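Local coordinates for protein ADP-ribosylglycohydrolase (Thermus thermophilus, PDB 2YZV) that belongs to the ADP-ribosylglycohydrolase family, has an all-helical fold and binds two magnesium ions, at residues E67-R72 / A135-A140; Y141-D146 / A178-P183; P192-D197 / R204-G209. One frame throughout, in Å; residues are numbered along the deposited sequence.

Contact 1: residues E67-R72 / A135-A140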
ATOM      1  N   GLU A  67     -13.533  -4.320  -3.179  1.00 14.28           N
ATOM      2  CA  GLU A  67     -14.832  -4.866  -3.553  1.00 15.55           C
ATOM      3  C   GLU A  67     -15.268  -5.974  -2.603  1.00 16.36           C
ATOM      4  O   GLU A  67     -16.448  -6.084  -2.274  1.00 16.85           O
ATOM      5  CB  GLU A  67     -14.801  -5.381  -4.995  1.00 18.00           C
ATOM      6  CG  GLU A  67     -14.477  -4.298  -6.012  1.00 24.67           C
ATOM      7  CD  GLU A  67     -14.909  -4.661  -7.418  1.00 27.92           C
ATOM      8  OE1 GLU A  67     -14.552  -5.760  -7.892  1.00 30.29           O
ATOM      9  OE2 GLU A  67     -15.606  -3.840  -8.051  1.00 32.00           O
ATOM     10  N   SER A  68     -14.320  -6.792  -2.160  1.00 14.16           N
ATOM     11  CA  SER A  68     -14.634  -7.877  -1.236  1.00 15.36           C
ATOM     12  C   SER A  68     -15.177  -7.332   0.086  1.00 15.43           C
ATOM     13  O   SER A  68     -16.175  -7.830   0.612  1.00 15.30           O
ATOM     14  CB  SER A  68     -13.386  -8.724  -0.972  1.00 15.36           C
ATOM     15  OG  SER A  68     -13.684  -9.841  -0.145  1.00 15.96           O
ATOM     16  N   LEU A  69     -14.520  -6.305   0.620  1.00 14.98           N
ATOM     17  CA  LEU A  69     -14.933  -5.702   1.886  1.00 15.12           C
ATOM     18  C   LEU A  69     -16.331  -5.098   1.804  1.00 17.65           C
ATOM     19  O   LEU A  69     -17.138  -5.240   2.725  1.00 17.66           O
ATOM     20  CB  LEU A  69     -13.930  -4.621   2.307  1.00 14.95           C
ATOM     21  CG  LEU A  69     -12.524  -5.119   2.654  1.00 14.49           C
ATOM     22  CD1 LEU A  69     -11.575  -3.940   2.824  1.00 14.77           C
ATOM     23  CD2 LEU A  69     -12.581  -5.948   3.924  1.00 14.90           C
ATOM     24  N   LEU A  70     -16.614  -4.423   0.696  1.00 18.32           N
ATOM     25  CA  LEU A  70     -17.913  -3.793   0.513  1.00 19.93           C
ATOM     26  C   LEU A  70     -19.039  -4.794   0.297  1.00 22.48           C
ATOM     27  O   LEU A  70     -20.180  -4.534   0.678  1.00 23.29           O
ATOM     28  CB  LEU A  70     -17.861  -2.819  -0.666  1.00 19.35           C
ATOM     29  CG  LEU A  70     -16.995  -1.571  -0.463  1.00 17.99           C
ATOM     30  CD1 LEU A  70     -16.887  -0.800  -1.771  1.00 20.16           C
ATOM     31  CD2 LEU A  70     -17.596  -0.696   0.632  1.00 19.78           C
ATOM     32  N   GLN A  71     -18.727  -5.938  -0.303  1.00 24.19           N
ATOM     33  CA  GLN A  71     -19.757  -6.938  -0.570  1.00 26.39           C
ATOM     34  C   GLN A  71     -19.991  -7.946   0.553  1.00 27.48           C
ATOM     35  O   GLN A  71     -21.068  -8.538   0.637  1.00 27.18           O
ATOM     36  CB  GLN A  71     -19.444  -7.695  -1.864  1.00 28.73           C
ATOM     37  CG  GLN A  71     -20.641  -8.454  -2.425  1.00 33.85           C
ATOM     38  CD  GLN A  71     -20.286  -9.320  -3.618  1.00 36.50           C
ATOM     39  OE1 GLN A  71     -19.594 -10.328  -3.482  1.00 39.51           O
ATOM     40  NE2 GLN A  71     -20.757  -8.927  -4.797  1.00 38.44           N
ATOM     41  N   ARG A  72     -19.004  -8.154   1.419  1.00 26.16           N
ATOM     42  CA  ARG A  72     -19.195  -9.114   2.500  1.00 25.83           C
ATOM     43  C   ARG A  72     -18.299  -8.958   3.720  1.00 23.42           C
ATOM     44  O   ARG A  72     -17.906  -9.949   4.337  1.00 22.93           O
ATOM     45  CB  ARG A  72     -19.075 -10.534   1.948  1.00 29.09           C
ATOM     46  CG  ARG A  72     -17.848 -10.773   1.098  1.00 29.60           C
ATOM     47  CD  ARG A  72     -18.207 -11.617  -0.111  1.00 34.41           C
ATOM     48  NE  ARG A  72     -18.804 -12.896   0.266  1.00 38.37           N
ATOM     49  CZ  ARG A  72     -19.244 -13.801  -0.602  1.00 40.51           C
ATOM     50  NH1 ARG A  72     -19.159 -13.570  -1.906  1.00 41.83           N
ATOM     51  NH2 ARG A  72     -19.775 -14.936  -0.167  1.00 41.89           N
ATOM     52  N   ALA A 135      -4.554  -0.101   2.193  1.00 13.13           N
ATOM     53  CA  ALA A 135      -5.500   1.008   2.363  1.00 12.15           C
ATOM     54  C   ALA A 135      -6.995   0.680   2.450  1.00 12.31           C
ATOM     55  O   ALA A 135      -7.671   1.121   3.383  1.00 12.60           O
ATOM     56  CB  ALA A 135      -5.266   2.060   1.280  1.00 12.04           C
ATOM     57  N   PRO A 136      -7.537  -0.083   1.489  1.00 10.63           N
ATOM     58  CA  PRO A 136      -8.970  -0.408   1.552  1.00 10.84           C
ATOM     59  C   PRO A 136      -9.431  -0.967   2.903  1.00 11.46           C
ATOM     60  O   PRO A 136     -10.510  -0.617   3.394  1.00 11.53           O
ATOM     61  CB  PRO A 136      -9.142  -1.415   0.420  1.00 13.54           C
ATOM     62  CG  PRO A 136      -8.130  -0.955  -0.584  1.00 15.18           C
ATOM     63  CD  PRO A 136      -6.920  -0.673   0.287  1.00 10.59           C
ATOM     64  N   LEU A 137      -8.618  -1.830   3.503  1.00 10.16           N
ATOM     65  CA  LEU A 137      -8.971  -2.420   4.789  1.00 10.17           C
ATOM     66  C   LEU A 137      -9.082  -1.367   5.879  1.00 10.27           C
ATOM     67  O   LEU A 137     -10.038  -1.373   6.662  1.00 11.97           O
ATOM     68  CB  LEU A 137      -7.936  -3.466   5.209  1.00 10.44           C
ATOM     69  CG  LEU A 137      -8.129  -4.066   6.606  1.00 11.96           C
ATOM     70  CD1 LEU A 137      -9.477  -4.765   6.695  1.00 12.99           C
ATOM     71  CD2 LEU A 137      -7.006  -5.050   6.887  1.00 13.83           C
ATOM     72  N   VAL A 138      -8.106  -0.466   5.942  1.00  9.29           N
ATOM     73  CA  VAL A 138      -8.122   0.574   6.967  1.00 10.43           C
ATOM     74  C   VAL A 138      -9.257   1.574   6.740  1.00 12.08           C
ATOM     75  O   VAL A 138      -9.850   2.077   7.699  1.00 13.09           O
ATOM     76  CB  VAL A 138      -6.765   1.319   7.025  1.00 10.09           C
ATOM     77  CG1 VAL A 138      -6.815   2.426   8.072  1.00 13.04           C
ATOM     78  CG2 VAL A 138      -5.650   0.334   7.364  1.00 11.78           C
ATOM     79  N   LEU A 139      -9.569   1.860   5.480  1.00 11.81           N
ATOM     80  CA  LEU A 139     -10.649   2.800   5.190  1.00 11.92           C
ATOM     81  C   LEU A 139     -11.983   2.317   5.750  1.00 13.94           C
ATOM     82  O   LEU A 139     -12.755   3.107   6.295  1.00 14.59           O
ATOM     83  CB  LEU A 139     -10.786   3.019   3.680  1.00 11.56           C
ATOM     84  CG  LEU A 139     -10.139   4.282   3.102  1.00 15.23           C
ATOM     85  CD1 LEU A 139      -8.648   4.304   3.384  1.00 15.06           C
ATOM     86  CD2 LEU A 139     -10.397   4.323   1.608  1.00 14.82           C
ATOM     87  N   ALA A 140     -12.249   1.022   5.617  1.00 13.29           N
ATOM     88  CA  ALA A 140     -13.511   0.458   6.090  1.00 14.75           C
ATOM     89  C   ALA A 140     -13.508   0.005   7.546  1.00 14.40           C
ATOM     90  O   ALA A 140     -14.533   0.087   8.223  1.00 15.99           O
ATOM     91  CB  ALA A 140     -13.926  -0.703   5.191  1.00 16.32           C
TER

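Contact 2: residues Y141-D146 / A178-P183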
ATOM      1  N   TYR A 141     -12.368  -0.463   8.039  1.00 13.33           N
ATOM      2  CA  TYR A 141     -12.295  -0.948   9.416  1.00 13.13           C
ATOM      3  C   TYR A 141     -11.429  -0.096  10.338  1.00 12.89           C
ATOM      4  O   TYR A 141     -10.911  -0.575  11.345  1.00 14.03           O
ATOM      5  CB  TYR A 141     -11.811  -2.402   9.412  1.00 14.57           C
ATOM      6  CG  TYR A 141     -12.865  -3.365   8.920  1.00 16.38           C
ATOM      7  CD1 TYR A 141     -13.810  -3.898   9.797  1.00 17.47           C
ATOM      8  CD2 TYR A 141     -12.953  -3.705   7.572  1.00 16.10           C
ATOM      9  CE1 TYR A 141     -14.814  -4.741   9.348  1.00 19.64           C
ATOM     10  CE2 TYR A 141     -13.960  -4.551   7.108  1.00 19.40           C
ATOM     11  CZ  TYR A 141     -14.887  -5.065   8.004  1.00 19.99           C
ATOM     12  OH  TYR A 141     -15.893  -5.892   7.562  1.00 23.12           O
ATOM     13  N   GLU A 142     -11.305   1.180   9.993  1.00 12.79           N
ATOM     14  CA  GLU A 142     -10.512   2.133  10.762  1.00 14.21           C
ATOM     15  C   GLU A 142     -10.773   2.081  12.267  1.00 15.19           C
ATOM     16  O   GLU A 142      -9.844   2.108  13.073  1.00 13.79           O
ATOM     17  CB  GLU A 142     -10.807   3.558  10.290  1.00 15.02           C
ATOM     18  CG  GLU A 142      -9.988   4.624  10.999  1.00 16.25           C
ATOM     19  CD  GLU A 142     -10.645   5.989  10.955  1.00 18.75           C
ATOM     20  OE1 GLU A 142     -11.294   6.301   9.938  1.00 18.02           O
ATOM     21  OE2 GLU A 142     -10.507   6.749  11.937  1.00 20.18           O
ATOM     22  N   ASN A 143     -12.046   2.003  12.630  1.00 15.44           N
ATOM     23  CA  ASN A 143     -12.441   2.021  14.032  1.00 16.84           C
ATOM     24  C   ASN A 143     -12.576   0.679  14.735  1.00 18.33           C
ATOM     25  O   ASN A 143     -12.867   0.631  15.933  1.00 19.42           O
ATOM     26  CB  ASN A 143     -13.744   2.809  14.152  1.00 17.70           C
ATOM     27  CG  ASN A 143     -13.686   4.119  13.400  1.00 15.27           C
ATOM     28  OD1 ASN A 143     -12.819   4.951  13.657  1.00 18.86           O
ATOM     29  ND2 ASN A 143     -14.601   4.305  12.457  1.00 17.72           N
ATOM     30  N   HIS A 144     -12.364  -0.411  14.005  1.00 17.96           N
ATOM     31  CA  HIS A 144     -12.472  -1.735  14.599  1.00 17.27           C
ATOM     32  C   HIS A 144     -11.367  -1.933  15.636  1.00 17.12           C
ATOM     33  O   HIS A 144     -10.196  -1.669  15.370  1.00 16.83           O
ATOM     34  CB  HIS A 144     -12.365  -2.816  13.526  1.00 19.11           C
ATOM     35  CG  HIS A 144     -12.852  -4.157  13.976  1.00 20.92           C
ATOM     36  ND1 HIS A 144     -14.084  -4.661  13.618  1.00 23.16           N
ATOM     37  CD2 HIS A 144     -12.285  -5.085  14.781  1.00 21.41           C
ATOM     38  CE1 HIS A 144     -14.254  -5.842  14.184  1.00 22.58           C
ATOM     39  NE2 HIS A 144     -13.178  -6.123  14.895  1.00 23.19           N
ATOM     40  N   PRO A 145     -11.727  -2.400  16.839  1.00 17.10           N
ATOM     41  CA  PRO A 145     -10.738  -2.620  17.896  1.00 17.53           C
ATOM     42  C   PRO A 145      -9.660  -3.635  17.511  1.00 15.92           C
ATOM     43  O   PRO A 145      -8.547  -3.594  18.032  1.00 18.12           O
ATOM     44  CB  PRO A 145     -11.594  -3.096  19.070  1.00 17.45           C
ATOM     45  CG  PRO A 145     -12.716  -3.817  18.388  1.00 19.52           C
ATOM     46  CD  PRO A 145     -13.061  -2.866  17.261  1.00 18.68           C
ATOM     47  N   ASP A 146      -9.994  -4.537  16.593  1.00 16.86           N
ATOM     48  CA  ASP A 146      -9.051  -5.561  16.158  1.00 16.73           C
ATOM     49  C   ASP A 146      -8.467  -5.267  14.784  1.00 15.66           C
ATOM     50  O   ASP A 146      -8.095  -6.189  14.064  1.00 14.60           O
ATOM     51  CB  ASP A 146      -9.727  -6.935  16.112  1.00 19.13           C
ATOM     52  CG  ASP A 146     -10.390  -7.304  17.421  1.00 21.18           C
ATOM     53  OD1 ASP A 146      -9.799  -7.029  18.485  1.00 23.46           O
ATOM     54  OD2 ASP A 146     -11.496  -7.883  17.380  1.00 24.68           O
ATOM     55  N   ALA A 178      -2.818   8.373  10.510  1.00  9.77           N
ATOM     56  CA  ALA A 178      -2.774   9.436   9.520  1.00 10.77           C
ATOM     57  C   ALA A 178      -4.184   9.905   9.166  1.00 11.00           C
ATOM     58  O   ALA A 178      -4.433  11.106   9.053  1.00 11.37           O
ATOM     59  CB  ALA A 178      -2.037   8.959   8.264  1.00 10.37           C
ATOM     60  N   LEU A 179      -5.107   8.961   8.995  1.00 11.14           N
ATOM     61  CA  LEU A 179      -6.487   9.302   8.651  1.00 11.04           C
ATOM     62  C   LEU A 179      -7.150  10.117   9.753  1.00 12.24           C
ATOM     63  O   LEU A 179      -8.079  10.887   9.497  1.00 13.46           O
ATOM     64  CB  LEU A 179      -7.303   8.035   8.399  1.00 11.85           C
ATOM     65  CG  LEU A 179      -6.972   7.254   7.125  1.00 10.26           C
ATOM     66  CD1 LEU A 179      -7.725   5.930   7.132  1.00 11.68           C
ATOM     67  CD2 LEU A 179      -7.333   8.082   5.894  1.00 11.46           C
ATOM     68  N   ARG A 180      -6.665   9.941  10.975  1.00 12.33           N
ATOM     69  CA  ARG A 180      -7.216  10.650  12.120  1.00 13.36           C
ATOM     70  C   ARG A 180      -6.549  11.992  12.371  1.00 14.63           C
ATOM     71  O   ARG A 180      -6.855  12.674  13.351  1.00 16.43           O
ATOM     72  CB  ARG A 180      -7.136   9.762  13.358  1.00 12.12           C
ATOM     73  CG  ARG A 180      -8.099   8.590  13.272  1.00 14.22           C
ATOM     74  CD  ARG A 180      -7.985   7.651  14.450  1.00 13.99           C
ATOM     75  NE  ARG A 180      -9.060   6.666  14.429  1.00 15.74           N
ATOM     76  CZ  ARG A 180      -9.224   5.715  15.341  1.00 14.90           C
ATOM     77  NH1 ARG A 180      -8.375   5.616  16.355  1.00 16.79           N
ATOM     78  NH2 ARG A 180     -10.244   4.870  15.244  1.00 18.12           N
ATOM     79  N   GLY A 181      -5.638  12.372  11.480  1.00 13.62           N
ATOM     80  CA  GLY A 181      -4.973  13.652  11.607  1.00 13.64           C
ATOM     81  C   GLY A 181      -3.692  13.710  12.409  1.00 13.54           C
ATOM     82  O   GLY A 181      -3.215  14.802  12.724  1.00 14.46           O
ATOM     83  N   ALA A 182      -3.121  12.559  12.744  1.00 13.55           N
ATOM     84  CA  ALA A 182      -1.880  12.545  13.509  1.00 13.46           C
ATOM     85  C   ALA A 182      -0.777  13.255  12.724  1.00 13.69           C
ATOM     86  O   ALA A 182      -0.689  13.128  11.502  1.00 15.03           O
ATOM     87  CB  ALA A 182      -1.465  11.108  13.817  1.00 14.89           C
ATOM     88  N   PRO A 183       0.077  14.019  13.421  1.00 14.14           N
ATOM     89  CA  PRO A 183       1.168  14.745  12.765  1.00 14.37           C
ATOM     90  C   PRO A 183       2.300  13.832  12.296  1.00 13.15           C
ATOM     91  O   PRO A 183       2.484  12.733  12.827  1.00 12.15           O
ATOM     92  CB  PRO A 183       1.615  15.731  13.842  1.00 15.18           C
ATOM     93  CG  PRO A 183       1.416  14.952  15.095  1.00 12.78           C
ATOM     94  CD  PRO A 183       0.060  14.290  14.869  1.00 13.89           C
TER

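Contact 3: residues P192-D197 / R204-G209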
ATOM      1  N   PRO A 192       3.958   3.098  19.652  1.00 16.54           N
ATOM      2  CA  PRO A 192       3.474   1.793  20.122  1.00 17.24           C
ATOM      3  C   PRO A 192       4.322   0.585  19.718  1.00 16.70           C
ATOM      4  O   PRO A 192       4.147  -0.511  20.254  1.00 18.38           O
ATOM      5  CB  PRO A 192       2.056   1.727  19.558  1.00 18.75           C
ATOM      6  CG  PRO A 192       2.155   2.539  18.309  1.00 21.19           C
ATOM      7  CD  PRO A 192       2.978   3.726  18.750  1.00 19.00           C
ATOM      8  N   PHE A 193       5.242   0.784  18.783  1.00 14.82           N
ATOM      9  CA  PHE A 193       6.095  -0.302  18.318  1.00 15.55           C
ATOM     10  C   PHE A 193       7.503  -0.241  18.901  1.00 17.60           C
ATOM     11  O   PHE A 193       8.302  -1.164  18.718  1.00 16.64           O
ATOM     12  CB  PHE A 193       6.143  -0.288  16.788  1.00 13.06           C
ATOM     13  CG  PHE A 193       4.806  -0.509  16.154  1.00 12.70           C
ATOM     14  CD1 PHE A 193       4.230  -1.776  16.146  1.00 12.52           C
ATOM     15  CD2 PHE A 193       4.097   0.556  15.611  1.00 12.84           C
ATOM     16  CE1 PHE A 193       2.959  -1.979  15.609  1.00 11.98           C
ATOM     17  CE2 PHE A 193       2.824   0.365  15.073  1.00 12.79           C
ATOM     18  CZ  PHE A 193       2.255  -0.902  15.072  1.00 13.11           C
ATOM     19  N   ARG A 194       7.801   0.842  19.612  1.00 19.32           N
ATOM     20  CA  ARG A 194       9.112   1.003  20.228  1.00 21.52           C
ATOM     21  C   ARG A 194       9.234   0.011  21.382  1.00 22.31           C
ATOM     22  O   ARG A 194       8.412   0.007  22.299  1.00 23.93           O
ATOM     23  CB  ARG A 194       9.291   2.438  20.742  1.00 22.58           C
ATOM     24  CG  ARG A 194       8.970   3.519  19.708  1.00 25.50           C
ATOM     25  CD  ARG A 194       9.739   3.318  18.406  1.00 28.60           C
ATOM     26  NE  ARG A 194      11.157   3.645  18.530  1.00 29.90           N
ATOM     27  CZ  ARG A 194      11.636   4.885  18.597  1.00 32.04           C
ATOM     28  NH1 ARG A 194      10.812   5.924  18.552  1.00 31.70           N
ATOM     29  NH2 ARG A 194      12.942   5.085  18.709  1.00 33.06           N
ATOM     30  N   GLY A 195      10.257  -0.836  21.319  1.00 23.11           N
ATOM     31  CA  GLY A 195      10.463  -1.827  22.360  1.00 24.85           C
ATOM     32  C   GLY A 195       9.605  -3.067  22.186  1.00 24.56           C
ATOM     33  O   GLY A 195       9.672  -3.992  22.995  1.00 26.18           O
ATOM     34  N   ALA A 196       8.796  -3.093  21.130  1.00 23.67           N
ATOM     35  CA  ALA A 196       7.926  -4.237  20.870  1.00 23.22           C
ATOM     36  C   ALA A 196       8.725  -5.423  20.342  1.00 23.02           C
ATOM     37  O   ALA A 196       9.784  -5.251  19.738  1.00 21.89           O
ATOM     38  CB  ALA A 196       6.838  -3.854  19.870  1.00 23.15           C
ATOM     39  N   ASP A 197       8.213  -6.628  20.577  1.00 23.35           N
ATOM     40  CA  ASP A 197       8.880  -7.840  20.116  1.00 23.16           C
ATOM     41  C   ASP A 197       8.591  -8.061  18.636  1.00 21.46           C
ATOM     42  O   ASP A 197       7.639  -8.753  18.265  1.00 21.27           O
ATOM     43  CB  ASP A 197       8.414  -9.046  20.936  1.00 27.11           C
ATOM     44  CG  ASP A 197       9.014 -10.350  20.446  1.00 29.02           C
ATOM     45  OD1 ASP A 197      10.210 -10.358  20.092  1.00 31.48           O
ATOM     46  OD2 ASP A 197       8.291 -11.367  20.425  1.00 31.60           O
ATOM     47  N   ARG A 204      14.702  -2.726  13.431  1.00 14.65           N
ATOM     48  CA  ARG A 204      15.655  -1.716  12.990  1.00 14.43           C
ATOM     49  C   ARG A 204      14.963  -0.576  12.254  1.00 15.18           C
ATOM     50  O   ARG A 204      15.401   0.570  12.330  1.00 14.81           O
ATOM     51  CB  ARG A 204      16.746  -2.331  12.102  1.00 16.72           C
ATOM     52  CG  ARG A 204      18.045  -2.607  12.863  1.00 18.81           C
ATOM     53  CD  ARG A 204      19.158  -3.105  11.952  1.00 19.33           C
ATOM     54  NE  ARG A 204      18.969  -4.490  11.530  1.00 19.34           N
ATOM     55  CZ  ARG A 204      19.119  -5.548  12.322  1.00 18.33           C
ATOM     56  NH1 ARG A 204      19.463  -5.394  13.594  1.00 19.36           N
ATOM     57  NH2 ARG A 204      18.925  -6.765  11.834  1.00 20.27           N
ATOM     58  N   VAL A 205      13.879  -0.887  11.546  1.00 12.98           N
ATOM     59  CA  VAL A 205      13.151   0.147  10.823  1.00 11.97           C
ATOM     60  C   VAL A 205      12.449   1.072  11.811  1.00 13.27           C
ATOM     61  O   VAL A 205      12.613   2.292  11.764  1.00 13.51           O
ATOM     62  CB  VAL A 205      12.098  -0.464   9.866  1.00 10.97           C
ATOM     63  CG1 VAL A 205      11.209   0.638   9.287  1.00 11.75           C
ATOM     64  CG2 VAL A 205      12.801  -1.214   8.739  1.00 12.65           C
ATOM     65  N   VAL A 206      11.676   0.479  12.713  1.00 13.97           N
ATOM     66  CA  VAL A 206      10.932   1.239  13.708  1.00 17.00           C
ATOM     67  C   VAL A 206      11.832   2.113  14.578  1.00 17.45           C
ATOM     68  O   VAL A 206      11.430   3.195  15.009  1.00 18.64           O
ATOM     69  CB  VAL A 206      10.108   0.289  14.611  1.00 18.75           C
ATOM     70  CG1 VAL A 206       9.425   1.071  15.725  1.00 22.77           C
ATOM     71  CG2 VAL A 206       9.069  -0.437  13.768  1.00 19.64           C
ATOM     72  N   GLU A 207      13.054   1.653  14.825  1.00 16.62           N
ATOM     73  CA  GLU A 207      13.986   2.406  15.652  1.00 18.17           C
ATOM     74  C   GLU A 207      14.787   3.481  14.920  1.00 18.32           C
ATOM     75  O   GLU A 207      15.750   4.024  15.470  1.00 20.38           O
ATOM     76  CB  GLU A 207      14.924   1.441  16.377  1.00 19.61           C
ATOM     77  CG  GLU A 207      14.199   0.600  17.418  1.00 24.16           C
ATOM     78  CD  GLU A 207      15.116  -0.346  18.161  1.00 28.06           C
ATOM     79  OE1 GLU A 207      14.648  -0.982  19.130  1.00 31.04           O
ATOM     80  OE2 GLU A 207      16.301  -0.458  17.778  1.00 30.88           O
ATOM     81  N   GLY A 208      14.395   3.790  13.685  1.00 16.03           N
ATOM     82  CA  GLY A 208      15.084   4.833  12.942  1.00 14.23           C
ATOM     83  C   GLY A 208      15.838   4.452  11.682  1.00 14.95           C
ATOM     84  O   GLY A 208      16.530   5.287  11.097  1.00 14.60           O
ATOM     85  N   GLY A 209      15.715   3.203  11.252  1.00 12.79           N
ATOM     86  CA  GLY A 209      16.413   2.789  10.050  1.00 14.52           C
ATOM     87  C   GLY A 209      15.974   3.567   8.819  1.00 12.65           C
ATOM     88  O   GLY A 209      16.751   3.764   7.886  1.00 15.82           O
TER

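Contact 1: residues E67-R72 / A135-A140
Leu69 and Leu137 are the nearest CA pair between segments 67-72 and 135-140, 7.4 Å apart. Residues 67-72 belong to the later part of helix 57-72, and residues 135-140 make up most of the short helix 135-141. No hydrogen bond joins the two segments; each helix keeps its own i to i-4 ladder, as from Leu139 N to Ala135 O. The contact is helix-on-helix packing through aliphatic groups in the buried interior of this all-helical ADP-ribosylglycohydrolase-family fold, and one leucine does most of the work. Leu69 points at the other helix, with CG anti to the carbonyl carbon (chi1 -66°), and both of its methyls touch. CD1 lies against the backbone, 3.5 Å from Pro136 O and 3.6 Å from the CA of Leu137, and it also meets the ring carbon CB of Pro136 at 4.3 Å. CD2 of Leu69 faces the side chain of Leu137, 4.3 Å from its CD1. All three residues are buried. Pro136 also packs on Phe15 of helix 4-26, and Leu70, next to Leu69, turns its side chain to Leu289, Ala292 and Leu293 of helix 283-298.

Contact 2: residues Y141-D146 / A178-P183
Glu142 carries CG anti to its own N (chi1 -178°) and runs on extended, reaching across to Arg180, whose chain is also stretched out from CG to NE. The two meet where a type I beta turn, Tyr141 to His144, faces the Schellman motif that ends helix 162-179, with Gly181 at positive phi just after Arg180. The guanidinium of Arg180 is held at its edge by two acceptors from consecutive turn residues. Its NE donates to Glu142 OE2 over 2.9 Å, a fairly straight salt-bridge bond (163°) that lies close to the guanidinium plane and uses the anti lone pair of the carboxylate oxygen. The carboxylate is itself turned steeply, its plane 63° from that of the guanidinium. Asn143 behaves differently: its amide lies nearly coplanar with the guanidinium, and two acceptors near one plane should limit the rotation of the arginine head. The other carboxylate oxygen, Glu142 OE1, forms a salt bridge with Arg11 of helix 4-26, so the buried acid is shared between two arginines, which would be expected to favour its ionised form. The second grip on Arg180 runs from NH2 to Asn143 OD1, 3.0 Å long, in the carbonyl plane and on a lone pair.

Contact 3: residues P192-D197 / R204-G209
The side chains of Arg194 and Val206 pass alongside one another, heading opposite ways, and the aliphatic part of the arginine, not its charge, makes the touch. The chain of Arg194 is bent at both chi2 (-53°) and chi3 (-73°), which curls it over Val206 and brings CD to 3.5 Å from Val206 CG1. That same methyl, anti to the N of Val206, also receives the CB of Phe193 at 3.7 Å, so one branch of the valine serves two consecutive residues of the loop. The ring of Phe193 then leads away from the helix, leaving its CB as the touching atom.

Further out, Val206 O lies over one face of the Arg194 guanidinium; NE of Arg194 is 3.6 Å from Val206 O, a proximity without a hydrogen bond. Arg194 NH2 comes to 4.2 Å from Glu207 CA, but the charged groups remain well separated, with 5.8 Å between Arg194 NE and Glu207 OE1, so any attraction there is probably modest. The firm polar partner of the arginine is Ala189 O, which accepts from NH1.

Both backbones turn sharply beside this meeting. A type II beta turn from Phe193 to Ala196, closed by a bond from Ala196 N to Phe193 O, presents Arg194 and Gly195 at its corners, while a Schellman motif with Gly208 at positive phi ends the helix, Gly209 N bonding to Arg204 O.

The contact lays the loop that follows helix 184-189 against helix 200-209, with Leu190 and Leu198 also packing on Val206, and Phe193 reaching helix 162-179, where it packs on Val170 and meets the ring of Trp173 edge-to-face.

Overall arrangement
Followed from the N terminus, the three contacts come in series, and none encloses or crosses another. Contact 1 closes the longest loop, bringing helix 135-141 back to the end of helix 57-72. Contact 2 opens directly afterwards and spans helices 147-156 and 162-179 before returning to the turn behind helix 135-141. Contact 3 is local, closing over just six residues, a short piece of loop and the start of helix 200-209. Contacts 1 and 2 touch, through Leu69 against Tyr141 and through Val138 and Leu139 against Leu179, and so make one continuous packed region. Contact 3 stands apart, its centre about 20 Å from that of contact 2, though helix 162-179, whose end takes part in contact 2, also receives Phe193 of contact 3.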